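Virulence protein STM3117 (Salmonella enterica subsp. enterica serovar Typhimurium, PDB 3HUH) promotes bacterial replication inside host macrophages and may take part in the biosynthesis and modification of cell-wall peptidoglycan. Local coordinates at residues L27-S32 with I130-G135; S48-K53 with A58-A63. All blocks are in the same frame, centred on the assembly; numbering follows the deposited sequence.

Interaction 1 (L27-S32 with I130-G135)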
ATOM      1  N   LEU A  27       0.119   3.663  -4.088  1.00 14.68           N
ATOM      2  CA  LEU A  27      -0.844   2.590  -4.215  1.00 13.15           C
ATOM      3  C   LEU A  27      -2.173   3.242  -4.532  1.00 13.87           C
ATOM      4  O   LEU A  27      -2.340   4.451  -4.356  1.00 13.89           O
ATOM      5  CB  LEU A  27      -0.919   1.764  -2.923  1.00 15.37           C
ATOM      6  CG  LEU A  27      -1.298   2.461  -1.619  1.00 14.97           C
ATOM      7  CD1 LEU A  27      -2.799   2.553  -1.492  1.00 16.03           C
ATOM      8  CD2 LEU A  27      -0.732   1.669  -0.459  1.00 16.29           C
ATOM      9  N   VAL A  28      -3.113   2.446  -5.013  1.00 13.83           N
ATOM     10  CA  VAL A  28      -4.419   2.960  -5.376  1.00 15.62           C
ATOM     11  C   VAL A  28      -5.529   2.434  -4.481  1.00 15.33           C
ATOM     12  O   VAL A  28      -5.658   1.227  -4.264  1.00 15.17           O
ATOM     13  CB  VAL A  28      -4.781   2.600  -6.839  1.00 16.25           C
ATOM     14  CG1 VAL A  28      -6.179   3.107  -7.175  1.00 16.83           C
ATOM     15  CG2 VAL A  28      -3.768   3.208  -7.795  1.00 18.36           C
ATOM     16  N   LEU A  29      -6.318   3.358  -3.948  1.00 15.78           N
ATOM     17  CA  LEU A  29      -7.459   2.996  -3.127  1.00 14.84           C
ATOM     18  C   LEU A  29      -8.697   3.241  -3.974  1.00 15.09           C
ATOM     19  O   LEU A  29      -8.822   4.289  -4.605  1.00 14.91           O
ATOM     20  CB  LEU A  29      -7.542   3.865  -1.864  1.00 15.35           C
ATOM     21  CG  LEU A  29      -6.513   3.635  -0.757  1.00 15.53           C
ATOM     22  CD1 LEU A  29      -6.796   4.588   0.405  1.00 18.56           C
ATOM     23  CD2 LEU A  29      -6.592   2.181  -0.284  1.00 17.77           C
ATOM     24  N   THR A  30      -9.596   2.263  -4.012  1.00 14.74           N
ATOM     25  CA  THR A  30     -10.842   2.413  -4.751  1.00 15.63           C
ATOM     26  C   THR A  30     -11.875   2.773  -3.694  1.00 16.32           C
ATOM     27  O   THR A  30     -12.086   2.030  -2.735  1.00 17.05           O
ATOM     28  CB  THR A  30     -11.214   1.115  -5.478  1.00 15.82           C
ATOM     29  OG1 THR A  30     -10.201   0.838  -6.452  1.00 16.42           O
ATOM     30  CG2 THR A  30     -12.567   1.254  -6.187  1.00 15.76           C
ATOM     31  N   VAL A  31     -12.515   3.923  -3.874  1.00 16.80           N
ATOM     32  CA  VAL A  31     -13.471   4.422  -2.893  1.00 17.46           C
ATOM     33  C   VAL A  31     -14.851   4.763  -3.449  1.00 18.42           C
ATOM     34  O   VAL A  31     -15.013   4.991  -4.650  1.00 19.22           O
ATOM     35  CB  VAL A  31     -12.887   5.671  -2.189  1.00 15.75           C
ATOM     36  CG1 VAL A  31     -11.569   5.311  -1.514  1.00 16.04           C
ATOM     37  CG2 VAL A  31     -12.667   6.787  -3.198  1.00 17.26           C
ATOM     38  N   SER A  32     -15.848   4.798  -2.568  1.00 19.56           N
ATOM     39  CA  SER A  32     -17.205   5.124  -3.000  1.00 21.00           C
ATOM     40  C   SER A  32     -17.351   6.608  -3.333  1.00 21.76           C
ATOM     41  O   SER A  32     -18.023   6.972  -4.303  1.00 21.57           O
ATOM     42  CB  SER A  32     -18.225   4.714  -1.927  1.00 22.22           C
ATOM     43  OG  SER A  32     -18.020   5.404  -0.707  1.00 28.97           O
ATOM     44  N   ILE A 130      -7.636   2.749  13.266  1.00 18.83           N
ATOM     45  CA  ILE A 130      -8.892   3.440  12.980  1.00 18.69           C
ATOM     46  C   ILE A 130      -9.327   2.979  11.596  1.00 18.24           C
ATOM     47  O   ILE A 130      -8.628   2.199  10.942  1.00 17.46           O
ATOM     48  CB  ILE A 130      -8.745   4.988  12.980  1.00 18.91           C
ATOM     49  CG1 ILE A 130      -7.694   5.427  11.954  1.00 20.29           C
ATOM     50  CG2 ILE A 130      -8.377   5.473  14.376  1.00 19.31           C
ATOM     51  CD1 ILE A 130      -7.538   6.923  11.831  1.00 20.16           C
ATOM     52  N   ARG A 131     -10.488   3.436  11.149  1.00 19.60           N
ATOM     53  CA  ARG A 131     -10.970   3.063   9.831  1.00 20.11           C
ATOM     54  C   ARG A 131     -11.302   4.302   9.032  1.00 19.28           C
ATOM     55  O   ARG A 131     -11.749   5.308   9.590  1.00 20.21           O
ATOM     56  CB  ARG A 131     -12.218   2.186   9.926  1.00 22.51           C
ATOM     57  CG  ARG A 131     -11.931   0.779  10.402  1.00 23.58           C
ATOM     58  CD  ARG A 131     -13.143  -0.119  10.287  1.00 24.84           C
ATOM     59  NE  ARG A 131     -12.884  -1.402  10.934  1.00 23.63           N
ATOM     60  CZ  ARG A 131     -12.077  -2.341  10.452  1.00 25.44           C
ATOM     61  NH1 ARG A 131     -11.448  -2.156   9.297  1.00 24.75           N
ATOM     62  NH2 ARG A 131     -11.880  -3.458  11.141  1.00 25.52           N
ATOM     63  N   ASP A 132     -11.079   4.240   7.724  1.00 19.24           N
ATOM     64  CA  ASP A 132     -11.405   5.383   6.892  1.00 19.12           C
ATOM     65  C   ASP A 132     -12.874   5.268   6.481  1.00 18.17           C
ATOM     66  O   ASP A 132     -13.553   4.315   6.865  1.00 19.20           O
ATOM     67  CB  ASP A 132     -10.438   5.495   5.693  1.00 19.06           C
ATOM     68  CG  ASP A 132     -10.706   4.490   4.584  1.00 18.08           C
ATOM     69  OD1 ASP A 132     -11.584   3.612   4.713  1.00 18.76           O
ATOM     70  OD2 ASP A 132     -10.006   4.594   3.553  1.00 18.37           O
ATOM     71  N   PRO A 133     -13.391   6.237   5.715  1.00 19.26           N
ATOM     72  CA  PRO A 133     -14.798   6.202   5.294  1.00 19.61           C
ATOM     73  C   PRO A 133     -15.311   4.937   4.617  1.00 20.80           C
ATOM     74  O   PRO A 133     -16.508   4.625   4.702  1.00 21.23           O
ATOM     75  CB  PRO A 133     -14.909   7.423   4.392  1.00 20.51           C
ATOM     76  CG  PRO A 133     -13.979   8.383   5.041  1.00 21.56           C
ATOM     77  CD  PRO A 133     -12.767   7.510   5.312  1.00 20.45           C
ATOM     78  N   ASP A 134     -14.418   4.205   3.959  1.00 19.01           N
ATOM     79  CA  ASP A 134     -14.818   2.991   3.256  1.00 19.40           C
ATOM     80  C   ASP A 134     -14.586   1.717   4.055  1.00 17.87           C
ATOM     81  O   ASP A 134     -14.918   0.630   3.599  1.00 18.56           O
ATOM     82  CB  ASP A 134     -14.093   2.911   1.909  1.00 18.22           C
ATOM     83  CG  ASP A 134     -14.561   3.979   0.934  1.00 20.12           C
ATOM     84  OD1 ASP A 134     -15.524   3.722   0.177  1.00 19.98           O
ATOM     85  OD2 ASP A 134     -13.981   5.087   0.940  1.00 20.17           O
ATOM     86  N   GLY A 135     -14.021   1.849   5.251  1.00 19.60           N
ATOM     87  CA  GLY A 135     -13.783   0.676   6.070  1.00 18.65           C
ATOM     88  C   GLY A 135     -12.363   0.142   6.012  1.00 18.63           C
ATOM     89  O   GLY A 135     -12.058  -0.881   6.629  1.00 19.84           O
TER

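Interaction 2 (S48-K53 with A58-A63)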
ATOM      1  N   SER A  48      -2.187  15.750   1.926  1.00 16.75           N
ATOM      2  CA  SER A  48      -2.532  16.875   1.057  1.00 17.00           C
ATOM      3  C   SER A  48      -3.033  16.382  -0.295  1.00 18.28           C
ATOM      4  O   SER A  48      -2.312  15.689  -1.012  1.00 17.42           O
ATOM      5  CB  SER A  48      -1.321  17.787   0.847  1.00 19.69           C
ATOM      6  OG  SER A  48      -0.873  18.334   2.073  1.00 20.09           O
ATOM      7  N   ALA A  49      -4.262  16.746  -0.646  1.00 18.33           N
ATOM      8  CA  ALA A  49      -4.838  16.321  -1.918  1.00 19.25           C
ATOM      9  C   ALA A  49      -4.352  17.149  -3.103  1.00 21.45           C
ATOM     10  O   ALA A  49      -4.167  18.365  -2.998  1.00 22.46           O
ATOM     11  CB  ALA A  49      -6.373  16.364  -1.846  1.00 22.69           C
ATOM     12  N   VAL A  50      -4.133  16.476  -4.230  1.00 19.83           N
ATOM     13  CA  VAL A  50      -3.697  17.139  -5.458  1.00 20.60           C
ATOM     14  C   VAL A  50      -4.419  16.513  -6.640  1.00 22.81           C
ATOM     15  O   VAL A  50      -5.044  15.456  -6.510  1.00 20.64           O
ATOM     16  CB  VAL A  50      -2.185  16.984  -5.713  1.00 20.27           C
ATOM     17  CG1 VAL A  50      -1.394  17.614  -4.583  1.00 20.93           C
ATOM     18  CG2 VAL A  50      -1.831  15.513  -5.887  1.00 21.74           C
ATOM     19  N   THR A  51      -4.325  17.172  -7.788  1.00 22.09           N
ATOM     20  CA  THR A  51      -4.949  16.686  -9.008  1.00 25.77           C
ATOM     21  C   THR A  51      -3.861  16.530 -10.061  1.00 26.45           C
ATOM     22  O   THR A  51      -3.168  17.495 -10.389  1.00 28.78           O
ATOM     23  CB  THR A  51      -6.008  17.678  -9.529  1.00 24.83           C
ATOM     24  OG1 THR A  51      -6.991  17.905  -8.514  1.00 27.79           O
ATOM     25  CG2 THR A  51      -6.697  17.123 -10.774  1.00 27.17           C
ATOM     26  N   PHE A  52      -3.701  15.313 -10.571  1.00 25.42           N
ATOM     27  CA  PHE A  52      -2.704  15.035 -11.595  1.00 26.13           C
ATOM     28  C   PHE A  52      -3.399  14.464 -12.827  1.00 26.75           C
ATOM     29  O   PHE A  52      -4.564  14.069 -12.761  1.00 26.05           O
ATOM     30  CB  PHE A  52      -1.642  14.061 -11.064  1.00 25.67           C
ATOM     31  CG  PHE A  52      -2.149  12.669 -10.814  1.00 24.40           C
ATOM     32  CD1 PHE A  52      -1.953  11.669 -11.757  1.00 24.07           C
ATOM     33  CD2 PHE A  52      -2.795  12.349  -9.619  1.00 24.93           C
ATOM     34  CE1 PHE A  52      -2.384  10.368 -11.525  1.00 24.35           C
ATOM     35  CE2 PHE A  52      -3.233  11.044  -9.373  1.00 22.10           C
ATOM     36  CZ  PHE A  52      -3.024  10.052 -10.330  1.00 22.19           C
ATOM     37  N   LYS A  53      -2.685  14.423 -13.947  1.00 27.60           N
ATOM     38  CA  LYS A  53      -3.263  13.925 -15.188  1.00 29.55           C
ATOM     39  C   LYS A  53      -4.587  14.633 -15.466  1.00 28.58           C
ATOM     40  O   LYS A  53      -5.565  14.011 -15.872  1.00 30.10           O
ATOM     41  CB  LYS A  53      -3.480  12.412 -15.116  1.00 32.23           C
ATOM     42  CG  LYS A  53      -2.432  11.598 -15.863  1.00 36.37           C
ATOM     43  CD  LYS A  53      -1.031  11.835 -15.321  1.00 39.23           C
ATOM     44  CE  LYS A  53       0.009  11.053 -16.114  1.00 41.79           C
ATOM     45  NZ  LYS A  53       0.156  11.546 -17.514  1.00 43.19           N
ATOM     46  N   ALA A  58      -5.067  12.471  -5.868  1.00 16.67           N
ATOM     47  CA  ALA A  58      -4.075  11.751  -5.087  1.00 15.16           C
ATOM     48  C   ALA A  58      -3.906  12.460  -3.751  1.00 15.55           C
ATOM     49  O   ALA A  58      -4.269  13.633  -3.595  1.00 16.14           O
ATOM     50  CB  ALA A  58      -2.747  11.694  -5.824  1.00 15.19           C
ATOM     51  N   LEU A  59      -3.377  11.726  -2.785  1.00 14.52           N
ATOM     52  CA  LEU A  59      -3.124  12.252  -1.456  1.00 15.13           C
ATOM     53  C   LEU A  59      -1.632  12.110  -1.243  1.00 16.11           C
ATOM     54  O   LEU A  59      -1.092  11.002  -1.240  1.00 15.35           O
ATOM     55  CB  LEU A  59      -3.885  11.446  -0.404  1.00 15.80           C
ATOM     56  CG  LEU A  59      -5.404  11.656  -0.422  1.00 18.74           C
ATOM     57  CD1 LEU A  59      -6.082  10.528   0.329  1.00 19.98           C
ATOM     58  CD2 LEU A  59      -5.746  13.016   0.184  1.00 19.35           C
ATOM     59  N   ILE A  60      -0.971  13.252  -1.095  1.00 16.38           N
ATOM     60  CA  ILE A  60       0.465  13.317  -0.894  1.00 16.95           C
ATOM     61  C   ILE A  60       0.839  13.272   0.584  1.00 15.94           C
ATOM     62  O   ILE A  60       0.201  13.922   1.408  1.00 18.90           O
ATOM     63  CB  ILE A  60       1.031  14.643  -1.472  1.00 16.61           C
ATOM     64  CG1 ILE A  60       0.593  14.812  -2.930  1.00 17.77           C
ATOM     65  CG2 ILE A  60       2.535  14.698  -1.297  1.00 17.45           C
ATOM     66  CD1 ILE A  60       0.991  13.674  -3.835  1.00 18.62           C
ATOM     67  N   PHE A  61       1.873  12.501   0.912  1.00 15.75           N
ATOM     68  CA  PHE A  61       2.389  12.422   2.277  1.00 18.47           C
ATOM     69  C   PHE A  61       3.829  11.946   2.182  1.00 18.22           C
ATOM     70  O   PHE A  61       4.143  11.071   1.379  1.00 18.62           O
ATOM     71  CB  PHE A  61       1.545  11.479   3.150  1.00 19.65           C
ATOM     72  CG  PHE A  61       1.548  10.056   2.696  1.00 19.82           C
ATOM     73  CD1 PHE A  61       2.491   9.156   3.187  1.00 21.56           C
ATOM     74  CD2 PHE A  61       0.604   9.607   1.780  1.00 22.64           C
ATOM     75  CE1 PHE A  61       2.490   7.831   2.772  1.00 22.01           C
ATOM     76  CE2 PHE A  61       0.598   8.282   1.358  1.00 22.75           C
ATOM     77  CZ  PHE A  61       1.540   7.392   1.855  1.00 23.95           C
ATOM     78  N   GLY A  62       4.706  12.527   2.995  1.00 19.66           N
ATOM     79  CA  GLY A  62       6.108  12.155   2.934  1.00 20.40           C
ATOM     80  C   GLY A  62       6.558  12.262   1.486  1.00 20.47           C
ATOM     81  O   GLY A  62       6.286  13.262   0.817  1.00 21.27           O
ATOM     82  N   ALA A  63       7.232  11.226   1.000  1.00 19.43           N
ATOM     83  CA  ALA A  63       7.701  11.191  -0.378  1.00 20.22           C
ATOM     84  C   ALA A  63       6.946  10.099  -1.127  1.00 22.28           C
ATOM     85  O   ALA A  63       7.466   9.488  -2.061  1.00 24.13           O
ATOM     86  CB  ALA A  63       9.200  10.913  -0.413  1.00 20.45           C
TER

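Interaction 1 (L27-S32 with I130-G135)
The carboxylate of Asp-134 meets Ser-32 just past the end of strand 21-31. OD1 of Asp-134 takes a hydrogen bond from the backbone N of Ser-32 at 3.0 Å. The bond is nearly straight, 164° at the hydrogen. It arrives on the syn side of the carboxylate, moderately out of its plane. The hydroxyl OG of Ser-32 lies 3.1 Å from the same Asp-134 OD1. OG can sit there because it is placed between the backbone N and the carbonyl carbon of Ser-32 (chi1 62°), which turns it to the same oxygen as the N-H.

The other oxygen has apolar company. OD2 of Asp-134 is 3.4 Å from CB of Val-31 and equally near its CG1. The two side chains cross at about a right angle.

Asp-134 is held out by a type I beta turn from Asp-132 to Gly-135. The turn closes with a bond from Gly-135 N to Asp-132 O. Inside it is an Asx turn: the N of Asp-134 donates to OD1 of Asp-132 at 3.0 Å, from above the carboxylate plane. Asn-136 N also bonds to this OD1, while OD2 of Asp-132 is held by the hydroxyl of Tyr-41 on helix 34-43. The turn joins strands 123-131 and 137-142, so the contact links the two four-stranded sheets of this glyoxalase/VOC fold.

Two residues before Val-31, CD1 of Leu-29 comes only loosely near Asp-132 OD2, at 4.5 Å. Helix 34-43 covers both partners of the main contact: Thr-37 touches Val-31 and Asp-134, and Phe-40 packs on Asp-132 and Pro-133. NH2 of Arg-131 bonds to the carbonyl O of Lys-78 of the second subunit.

Interaction 2 (S48-K53 with A58-A63)
The ring of Phe-52 meets the methyl of Ala-58 obliquely. CE2 of Phe-52 is 3.6 Å from CB of Ala-58, and CD2 is the next ring atom to it. A chi1 of 68° brings the ring over to this methyl. Lys-65 adds a cation-pi contact to the ring. Phe-52 also packs on Thr-119 of the second subunit. Phe-61, the other aromatic residue here, turns to partners outside the pair: it stacks with Phe-47 and meets Phe-91 edge-to-face.

Strands 48-52 and 56-61 form an antiparallel beta hairpin, with 48-52 at the outer edge of its sheet within the chain. Ser-48 with Ile-60 and Val-50 with Ala-58 are hydrogen-bonded pairs. Ser-48 N gives to Ile-60 O at 3.1 Å, and Ile-60 N returns a straighter bond to Ser-48 O at 2.8 Å. Val-50 N bonds to Ala-58 O at 2.9 Å, and Ala-58 N to Val-50 O at 3.1 Å. Between them lies the non-hydrogen-bonded pair Ala-49 with Leu-59. There CA of Ala-49 approaches Ala-58 O at 3.2 Å in a CA-H...O contact.

Val-50, Ala-58 and Ile-60 share one face. CG1 of Val-50 lies 3.8 Å from CG1 of Ile-60, the two side chains crossing at about a right angle. CG2 of Val-50 reaches Ala-58 CB. On the other face CD2 of Leu-59 meets Ala-49 CB at 4.0 Å. Helix 34-43 covers that side, with Ile-38 on Ala-49 and Tyr-41 on Leu-59. Glu-42 of the helix also takes a bond from Ala-49 N.

The polar links within this hairpin pair are all backbone to backbone, while its side chains meet through carbon atoms. The backbone bonds therefore set the register, and the side chains add apolar packing on both faces of the sheet.

Overall arrangement
Interactions 1 and 2 reach the same four-stranded sheet. Segment 27-32 lies on one outermost strand, 21-31, and segment 48-53 on the other, 48-52. Strands 64-70 and 56-61 run between them. The centres of the contacts are 15 Å apart, and their nearest atoms about 6 Å apart, without touching. Interaction 2 is local, closing a hairpin within the sheet. Interaction 1 is long-range and ties that sheet to the turn after strand 123-131. Helix 34-43 lies against both contacts. Both also border the second subunit, where Leu-27 carries the sheet on through an antiparallel ladder.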